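Local coordinates for protein walker-Type ATPase (Pyrococcus abyssi, PDB 2QEN) that is of unknown biological role but binds ADP and magnesium and probably ATP through a Walker-type P-loop domain, at residues 285-290 and 299-304; 269-274 and 345-350. The protein carries 1 engineered substitution. One frame throughout, in Å; residues are numbered along the deposited sequence.

Contact 1. Residues 285-290 and 299-304; sequences VDILRA and SLIRDY
The phenol ring of Tyr-304 meets the methyl group of Ala-290 obliquely. Ala-290 CB lies 3.6 Å from Tyr-304 CD2 and 4.0 Å from Tyr-304 CE2, so the methyl lies nearest the CD2-CE2 side of the ring, and Ala-290 CA follows at 4.1 Å from Tyr-304 CE2. With CG opposite the backbone N (chi1 -180°), the ring is swung across to the helix of Ala-290, and it also stacks with the ring of Tyr-295. On the second helix the guanidinium of Arg-302 has Ser-299 CA over the centre of one face, 3.9 Å above its plane. Its NH2 reaches Asp-303 OD1 at 3.3 Å, a salt bridge whose hydrogen bond is weak.

Helices 282-292 and 298-307 come before helix 314-326 and the hairpin of strands 330-333 and 336-339, an order consistent with the winged helix-turn-helix domain assigned to this part of the chain. The pairing of helices 282-292 and 298-307 is apolar and lacks any hydrogen bond between the two segments. The CA atoms of Ala-290 and Ile-301 are 6.3 Å apart, a close spacing consistent with the small side chain of Ala-290. Deeper in, the branch methyls of two isoleucines oppose each other, Ile-287 CG2 to Ile-301 CG2 at 4.4 Å. Both residues are buried, and Ile-287 packs further on Leu-317, Leu-320, Leu-321 and Leu-324 of helix 314-326.

Contact 2. Residues 269-274 and 345-350; sequences LIMGEL and ATVLRI
Val-347 is the bump of this interface: its forked end projects from the C-terminal helix against the side of Ile-270, which offers a matching pair of prongs. Each prong of one meets a prong of the other, Val-347 CG1 lying 3.9 Å from Ile-270 CG2 and Val-347 CG2 lying 3.8 Å from Ile-270 CD1. The match follows from the valine torsion: with CG1 opposite the backbone N (chi1 168°), both methyls are presented to Ile-270, one to its CG2 branch and one to the end of its longer branch. The two side chains cross at a slant. Met-271 closes the outer side, since its thioether bends inward until SD is 4.5 Å from Val-347 CG1, a loose, solvent-edge contact.

A second, smaller fit lies one turn further on in helix 255-280. Leu-348 CD2 enters beside the fork of Leu-274, 3.7 Å from Leu-274 CD1 and 4.2 Å from Leu-274 CD2, so that a single methyl faces the split end of the other leucine. The contact between the segments is wholly apolar, and the nearest CA pair, Ile-270 and Val-347, is 7.6 Å apart, a gap filled by branched side chains.

The helix after the 330-333/336-339 hairpin thus packs back on helix 255-280, which leads into the region assigned to the winged helix-turn-helix domain, and joins the chain end to it. Around these fits, Trp-241 of helix 239-252 touches Ile-270, Trp-329 touches Leu-274, and Leu-288 of helix 282-292 touches both Leu-274 and Leu-348. Leu-348 rests in addition on Ala-292 and on Ile-339 of strand 336-339.

Overall arrangement
Contact 1 is nested along the chain inside the loop closed by contact 2, and their centres are 16 Å apart. Helix 282-292 joins them. Arg-289 NE lies 3.1 Å from Leu-348 O, a probable hydrogen bond, while Leu-288 CD2 packs 4.0 Å from Leu-274 CD2 on the side of its helix turned from 299-304. Contact 2 is also the one nearer the nucleotide: the side chain of Ile-270 is about 5 Å from that of the ADP-binding Arg-41 and about 12 Å from the ADP itself. Glu-273, on the same helix, forms a salt bridge with Arg-41. Contact 1 lies away from this site.

Contact 1. Residues 285-290 and 299-304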
ATOM      1  N   VAL A 285      20.444  -0.745   5.541  1.00 30.50           N
ATOM      2  CA  VAL A 285      20.100  -0.536   6.950  1.00 30.56           C
ATOM      3  C   VAL A 285      21.058   0.437   7.646  1.00 30.06           C
ATOM      4  O   VAL A 285      20.635   1.239   8.485  1.00 30.13           O
ATOM      5  CB  VAL A 285      20.003  -1.859   7.727  1.00 30.26           C
ATOM      6  CG1 VAL A 285      19.508  -1.605   9.143  1.00 30.88           C
ATOM      7  CG2 VAL A 285      19.060  -2.807   7.014  1.00 31.72           C
ATOM      8  N   ASP A 286      22.336   0.356   7.281  1.00 29.58           N
ATOM      9  CA  ASP A 286      23.366   1.296   7.735  1.00 28.89           C
ATOM     10  C   ASP A 286      23.004   2.738   7.359  1.00 28.07           C
ATOM     11  O   ASP A 286      23.154   3.646   8.172  1.00 27.70           O
ATOM     12  CB  ASP A 286      24.729   0.933   7.134  1.00 28.91           C
ATOM     13  CG  ASP A 286      25.384  -0.291   7.809  1.00 32.01           C
ATOM     14  OD1 ASP A 286      24.885  -0.796   8.840  1.00 33.35           O
ATOM     15  OD2 ASP A 286      26.431  -0.745   7.294  1.00 35.84           O
ATOM     16  N   ILE A 287      22.554   2.938   6.120  1.00 27.41           N
ATOM     17  CA  ILE A 287      22.190   4.261   5.614  1.00 26.96           C
ATOM     18  C   ILE A 287      20.946   4.789   6.341  1.00 27.00           C
ATOM     19  O   ILE A 287      20.892   5.949   6.740  1.00 27.02           O
ATOM     20  CB  ILE A 287      21.980   4.238   4.079  1.00 27.23           C
ATOM     21  CG1 ILE A 287      23.308   3.949   3.357  1.00 26.70           C
ATOM     22  CG2 ILE A 287      21.362   5.543   3.586  1.00 26.16           C
ATOM     23  CD1 ILE A 287      23.180   3.718   1.832  1.00 26.39           C
ATOM     24  N   LEU A 288      19.973   3.907   6.521  1.00 27.36           N
ATOM     25  CA  LEU A 288      18.734   4.181   7.239  1.00 27.47           C
ATOM     26  C   LEU A 288      18.996   4.592   8.686  1.00 27.86           C
ATOM     27  O   LEU A 288      18.493   5.618   9.152  1.00 27.27           O
ATOM     28  CB  LEU A 288      17.851   2.938   7.180  1.00 27.93           C
ATOM     29  CG  LEU A 288      16.595   2.919   6.282  1.00 28.67           C
ATOM     30  CD1 LEU A 288      16.519   4.010   5.226  1.00 27.37           C
ATOM     31  CD2 LEU A 288      16.285   1.561   5.690  1.00 27.07           C
ATOM     32  N   ARG A 289      19.813   3.811   9.390  1.00 27.95           N
ATOM     33  CA  ARG A 289      20.174   4.174  10.758  1.00 28.12           C
ATOM     34  C   ARG A 289      20.893   5.529  10.841  1.00 27.40           C
ATOM     35  O   ARG A 289      20.538   6.366  11.678  1.00 27.21           O
ATOM     36  CB  ARG A 289      20.964   3.070  11.433  1.00 28.88           C
ATOM     37  CG  ARG A 289      21.030   3.241  12.934  1.00 31.33           C
ATOM     38  CD  ARG A 289      21.471   1.972  13.627  1.00 35.71           C
ATOM     39  NE  ARG A 289      20.369   1.029  13.826  1.00 38.73           N
ATOM     40  CZ  ARG A 289      20.280  -0.163  13.240  1.00 39.90           C
ATOM     41  NH1 ARG A 289      21.223  -0.569  12.400  1.00 39.92           N
ATOM     42  NH2 ARG A 289      19.245  -0.951  13.500  1.00 40.93           N
ATOM     43  N   ALA A 290      21.863   5.756   9.955  1.00 26.24           N
ATOM     44  CA  ALA A 290      22.559   7.032   9.865  1.00 25.79           C
ATOM     45  C   ALA A 290      21.591   8.228   9.759  1.00 25.50           C
ATOM     46  O   ALA A 290      21.696   9.178  10.530  1.00 25.52           O
ATOM     47  CB  ALA A 290      23.562   7.022   8.662  1.00 25.81           C
ATOM     48  N   SER A 299      27.229  14.041   2.337  1.00 25.37           N
ATOM     49  CA  SER A 299      28.560  13.940   2.965  1.00 25.10           C
ATOM     50  C   SER A 299      28.473  13.481   4.413  1.00 24.57           C
ATOM     51  O   SER A 299      29.381  12.815   4.902  1.00 25.28           O
ATOM     52  CB  SER A 299      29.317  15.271   2.895  1.00 24.30           C
ATOM     53  OG  SER A 299      28.599  16.269   3.594  1.00 23.68           O
ATOM     54  N   LEU A 300      27.397  13.845   5.104  1.00 24.55           N
ATOM     55  CA  LEU A 300      27.199  13.409   6.493  1.00 24.82           C
ATOM     56  C   LEU A 300      27.085  11.883   6.566  1.00 24.71           C
ATOM     57  O   LEU A 300      27.724  11.253   7.411  1.00 23.88           O
ATOM     58  CB  LEU A 300      25.977  14.077   7.134  1.00 23.88           C
ATOM     59  CG  LEU A 300      26.028  15.584   7.431  1.00 25.63           C
ATOM     60  CD1 LEU A 300      24.652  16.098   7.926  1.00 22.47           C
ATOM     61  CD2 LEU A 300      27.145  15.985   8.417  1.00 23.48           C
ATOM     62  N   ILE A 301      26.301  11.316   5.643  1.00 25.73           N
ATOM     63  CA  ILE A 301      26.065   9.874   5.530  1.00 27.19           C
ATOM     64  C   ILE A 301      27.346   9.143   5.165  1.00 27.68           C
ATOM     65  O   ILE A 301      27.716   8.156   5.795  1.00 27.47           O
ATOM     66  CB  ILE A 301      24.976   9.533   4.455  1.00 27.61           C
ATOM     67  CG1 ILE A 301      23.583   9.954   4.931  1.00 27.76           C
ATOM     68  CG2 ILE A 301      24.992   8.020   4.135  1.00 28.14           C
ATOM     69  CD1 ILE A 301      22.547   9.998   3.825  1.00 27.83           C
ATOM     70  N   ARG A 302      28.019   9.661   4.148  1.00 28.18           N
ATOM     71  CA  ARG A 302      29.211   9.070   3.600  1.00 28.85           C
ATOM     72  C   ARG A 302      30.360   8.994   4.616  1.00 28.62           C
ATOM     73  O   ARG A 302      30.989   7.930   4.763  1.00 28.65           O
ATOM     74  CB  ARG A 302      29.610   9.893   2.381  1.00 29.98           C
ATOM     75  CG  ARG A 302      30.703   9.345   1.499  1.00 33.23           C
ATOM     76  CD  ARG A 302      31.151  10.469   0.547  1.00 38.99           C
ATOM     77  NE  ARG A 302      31.865  11.515   1.285  1.00 40.41           N
ATOM     78  CZ  ARG A 302      31.831  12.821   1.019  1.00 41.55           C
ATOM     79  NH1 ARG A 302      31.109  13.302   0.012  1.00 41.15           N
ATOM     80  NH2 ARG A 302      32.530  13.653   1.783  1.00 42.79           N
ATOM     81  N   ASP A 303      30.641  10.107   5.303  1.00 27.23           N
ATOM     82  CA  ASP A 303      31.691  10.125   6.329  1.00 26.45           C
ATOM     83  C   ASP A 303      31.336   9.234   7.525  1.00 25.53           C
ATOM     84  O   ASP A 303      32.202   8.585   8.088  1.00 23.89           O
ATOM     85  CB  ASP A 303      31.944  11.543   6.856  1.00 26.41           C
ATOM     86  CG  ASP A 303      32.495  12.508   5.792  1.00 28.62           C
ATOM     87  OD1 ASP A 303      32.952  12.075   4.689  1.00 29.20           O
ATOM     88  OD2 ASP A 303      32.464  13.726   6.095  1.00 26.52           O
ATOM     89  N   TYR A 304      30.064   9.235   7.920  1.00 25.56           N
ATOM     90  CA  TYR A 304      29.624   8.481   9.104  1.00 26.14           C
ATOM     91  C   TYR A 304      29.901   6.994   8.914  1.00 26.17           C
ATOM     92  O   TYR A 304      30.533   6.347   9.762  1.00 25.75           O
ATOM     93  CB  TYR A 304      28.137   8.714   9.389  1.00 26.56           C
ATOM     94  CG  TYR A 304      27.621   7.959  10.606  1.00 27.42           C
ATOM     95  CD1 TYR A 304      28.071   8.279  11.901  1.00 27.51           C
ATOM     96  CD2 TYR A 304      26.695   6.925  10.460  1.00 27.52           C
ATOM     97  CE1 TYR A 304      27.604   7.578  13.014  1.00 29.00           C
ATOM     98  CE2 TYR A 304      26.213   6.222  11.559  1.00 27.13           C
ATOM     99  CZ  TYR A 304      26.656   6.562  12.830  1.00 28.04           C
ATOM    100  OH  TYR A 304      26.188   5.862  13.914  1.00 28.10           O
TER

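Contact 2. Residues 269-274 and 345-350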
ATOM      1  N   LEU A 269       7.682  -5.502  13.787  1.00 32.03           N
ATOM      2  CA  LEU A 269       7.313  -5.470  12.369  1.00 32.71           C
ATOM      3  C   LEU A 269       8.412  -4.845  11.498  1.00 32.70           C
ATOM      4  O   LEU A 269       8.829  -5.425  10.477  1.00 32.55           O
ATOM      5  CB  LEU A 269       5.983  -4.722  12.192  1.00 33.05           C
ATOM      6  CG  LEU A 269       4.742  -5.254  12.927  1.00 34.14           C
ATOM      7  CD1 LEU A 269       3.602  -4.238  12.865  1.00 35.10           C
ATOM      8  CD2 LEU A 269       4.265  -6.587  12.362  1.00 35.97           C
ATOM      9  N   ILE A 270       8.905  -3.685  11.927  1.00 32.64           N
ATOM     10  CA  ILE A 270       9.934  -2.946  11.188  1.00 32.26           C
ATOM     11  C   ILE A 270      11.249  -3.724  11.106  1.00 32.72           C
ATOM     12  O   ILE A 270      11.952  -3.675  10.091  1.00 32.23           O
ATOM     13  CB  ILE A 270      10.122  -1.520  11.783  1.00 31.93           C
ATOM     14  CG1 ILE A 270       8.844  -0.706  11.539  1.00 31.58           C
ATOM     15  CG2 ILE A 270      11.365  -0.815  11.200  1.00 31.12           C
ATOM     16  CD1 ILE A 270       8.590   0.398  12.530  1.00 32.24           C
ATOM     17  N   MET A 271      11.566  -4.456  12.168  1.00 33.74           N
ATOM     18  CA  MET A 271      12.780  -5.264  12.206  1.00 34.58           C
ATOM     19  C   MET A 271      12.698  -6.380  11.169  1.00 34.67           C
ATOM     20  O   MET A 271      13.708  -6.742  10.550  1.00 34.31           O
ATOM     21  CB  MET A 271      12.991  -5.852  13.600  1.00 35.04           C
ATOM     22  CG  MET A 271      14.397  -5.683  14.135  1.00 37.26           C
ATOM     23  SD  MET A 271      14.823  -3.946  14.407  1.00 41.70           S
ATOM     24  CE  MET A 271      16.531  -3.936  13.862  1.00 37.93           C
ATOM     25  N   GLY A 272      11.485  -6.913  10.992  1.00 35.06           N
ATOM     26  CA  GLY A 272      11.201  -7.970  10.010  1.00 35.71           C
ATOM     27  C   GLY A 272      11.463  -7.491   8.594  1.00 36.13           C
ATOM     28  O   GLY A 272      12.070  -8.201   7.798  1.00 36.30           O
ATOM     29  N   GLU A 273      11.000  -6.279   8.293  1.00 36.43           N
ATOM     30  CA  GLU A 273      11.246  -5.622   7.011  1.00 37.18           C
ATOM     31  C   GLU A 273      12.709  -5.203   6.823  1.00 37.53           C
ATOM     32  O   GLU A 273      13.236  -5.271   5.712  1.00 37.93           O
ATOM     33  CB  GLU A 273      10.357  -4.399   6.860  1.00 37.05           C
ATOM     34  CG  GLU A 273       8.892  -4.704   6.790  1.00 38.50           C
ATOM     35  CD  GLU A 273       8.035  -3.585   7.338  1.00 40.74           C
ATOM     36  OE1 GLU A 273       8.454  -2.408   7.282  1.00 42.34           O
ATOM     37  OE2 GLU A 273       6.929  -3.891   7.827  1.00 42.11           O
ATOM     38  N   LEU A 274      13.359  -4.773   7.898  1.00 37.55           N
ATOM     39  CA  LEU A 274      14.777  -4.447   7.830  1.00 37.95           C
ATOM     40  C   LEU A 274      15.648  -5.691   7.577  1.00 38.48           C
ATOM     41  O   LEU A 274      16.712  -5.583   6.957  1.00 38.34           O
ATOM     42  CB  LEU A 274      15.227  -3.690   9.084  1.00 37.70           C
ATOM     43  CG  LEU A 274      14.682  -2.273   9.301  1.00 37.94           C
ATOM     44  CD1 LEU A 274      15.089  -1.768  10.689  1.00 38.09           C
ATOM     45  CD2 LEU A 274      15.133  -1.286   8.211  1.00 37.59           C
ATOM     46  N   ALA A 345      11.895   5.814  12.088  1.00 28.85           N
ATOM     47  CA  ALA A 345      13.022   6.559  12.639  1.00 29.44           C
ATOM     48  C   ALA A 345      13.256   6.282  14.147  1.00 29.94           C
ATOM     49  O   ALA A 345      14.394   6.041  14.572  1.00 29.65           O
ATOM     50  CB  ALA A 345      12.855   8.062  12.363  1.00 29.45           C
ATOM     51  N   THR A 346      12.182   6.312  14.942  1.00 30.67           N
ATOM     52  CA  THR A 346      12.242   5.981  16.375  1.00 31.01           C
ATOM     53  C   THR A 346      12.822   4.582  16.618  1.00 31.80           C
ATOM     54  O   THR A 346      13.695   4.413  17.462  1.00 31.94           O
ATOM     55  CB  THR A 346      10.854   6.134  17.043  1.00 31.07           C
ATOM     56  OG1 THR A 346      10.434   7.501  16.935  1.00 31.21           O
ATOM     57  CG2 THR A 346      10.883   5.742  18.533  1.00 30.31           C
ATOM     58  N   VAL A 347      12.351   3.603  15.848  1.00 32.76           N
ATOM     59  CA  VAL A 347      12.828   2.210  15.909  1.00 33.44           C
ATOM     60  C   VAL A 347      14.304   2.060  15.495  1.00 33.79           C
ATOM     61  O   VAL A 347      15.054   1.333  16.139  1.00 34.06           O
ATOM     62  CB  VAL A 347      11.904   1.257  15.061  1.00 33.61           C
ATOM     63  CG1 VAL A 347      12.539  -0.127  14.859  1.00 34.01           C
ATOM     64  CG2 VAL A 347      10.527   1.123  15.700  1.00 32.52           C
ATOM     65  N   LEU A 348      14.718   2.752  14.435  1.00 34.33           N
ATOM     66  CA  LEU A 348      16.139   2.746  14.010  1.00 35.05           C
ATOM     67  C   LEU A 348      17.125   3.393  15.004  1.00 35.56           C
ATOM     68  O   LEU A 348      18.289   3.034  15.022  1.00 35.14           O
ATOM     69  CB  LEU A 348      16.320   3.367  12.618  1.00 34.71           C
ATOM     70  CG  LEU A 348      15.717   2.655  11.401  1.00 34.39           C
ATOM     71  CD1 LEU A 348      15.403   3.683  10.332  1.00 33.62           C
ATOM     72  CD2 LEU A 348      16.636   1.555  10.852  1.00 33.54           C
ATOM     73  N   ARG A 349      16.654   4.342  15.813  1.00 36.80           N
ATOM     74  CA  ARG A 349      17.477   4.941  16.873  1.00 38.20           C
ATOM     75  C   ARG A 349      17.523   4.030  18.095  1.00 39.34           C
ATOM     76  O   ARG A 349      18.259   4.294  19.044  1.00 39.27           O
ATOM     77  CB  ARG A 349      16.947   6.320  17.275  1.00 38.15           C
ATOM     78  CG  ARG A 349      17.212   7.409  16.263  1.00 37.11           C
ATOM     79  CD  ARG A 349      16.882   8.765  16.845  1.00 37.63           C
ATOM     80  NE  ARG A 349      15.444   8.989  16.996  1.00 37.72           N
ATOM     81  CZ  ARG A 349      14.643   9.471  16.048  1.00 37.88           C
ATOM     82  NH1 ARG A 349      15.124   9.784  14.844  1.00 34.93           N
ATOM     83  NH2 ARG A 349      13.352   9.636  16.311  1.00 35.98           N
ATOM     84  N   ILE A 350      16.715   2.968  18.027  1.00 40.77           N
ATOM     85  CA  ILE A 350      16.586   1.861  18.990  1.00 42.06           C
ATOM     86  C   ILE A 350      15.406   2.055  19.957  1.00 42.61           C
ATOM     87  O   ILE A 350      15.473   2.822  20.920  1.00 43.28           O
ATOM     88  CB  ILE A 350      17.917   1.458  19.683  1.00 41.87           C
ATOM     89  CG1 ILE A 350      18.908   0.912  18.645  1.00 42.07           C
ATOM     90  CG2 ILE A 350      17.676   0.389  20.766  1.00 43.24           C
ATOM     91  CD1 ILE A 350      20.383   0.889  19.129  1.00 42.85           C
ATOM     92  OXT ILE A 350      14.339   1.443  19.771  1.00 42.79           O
TER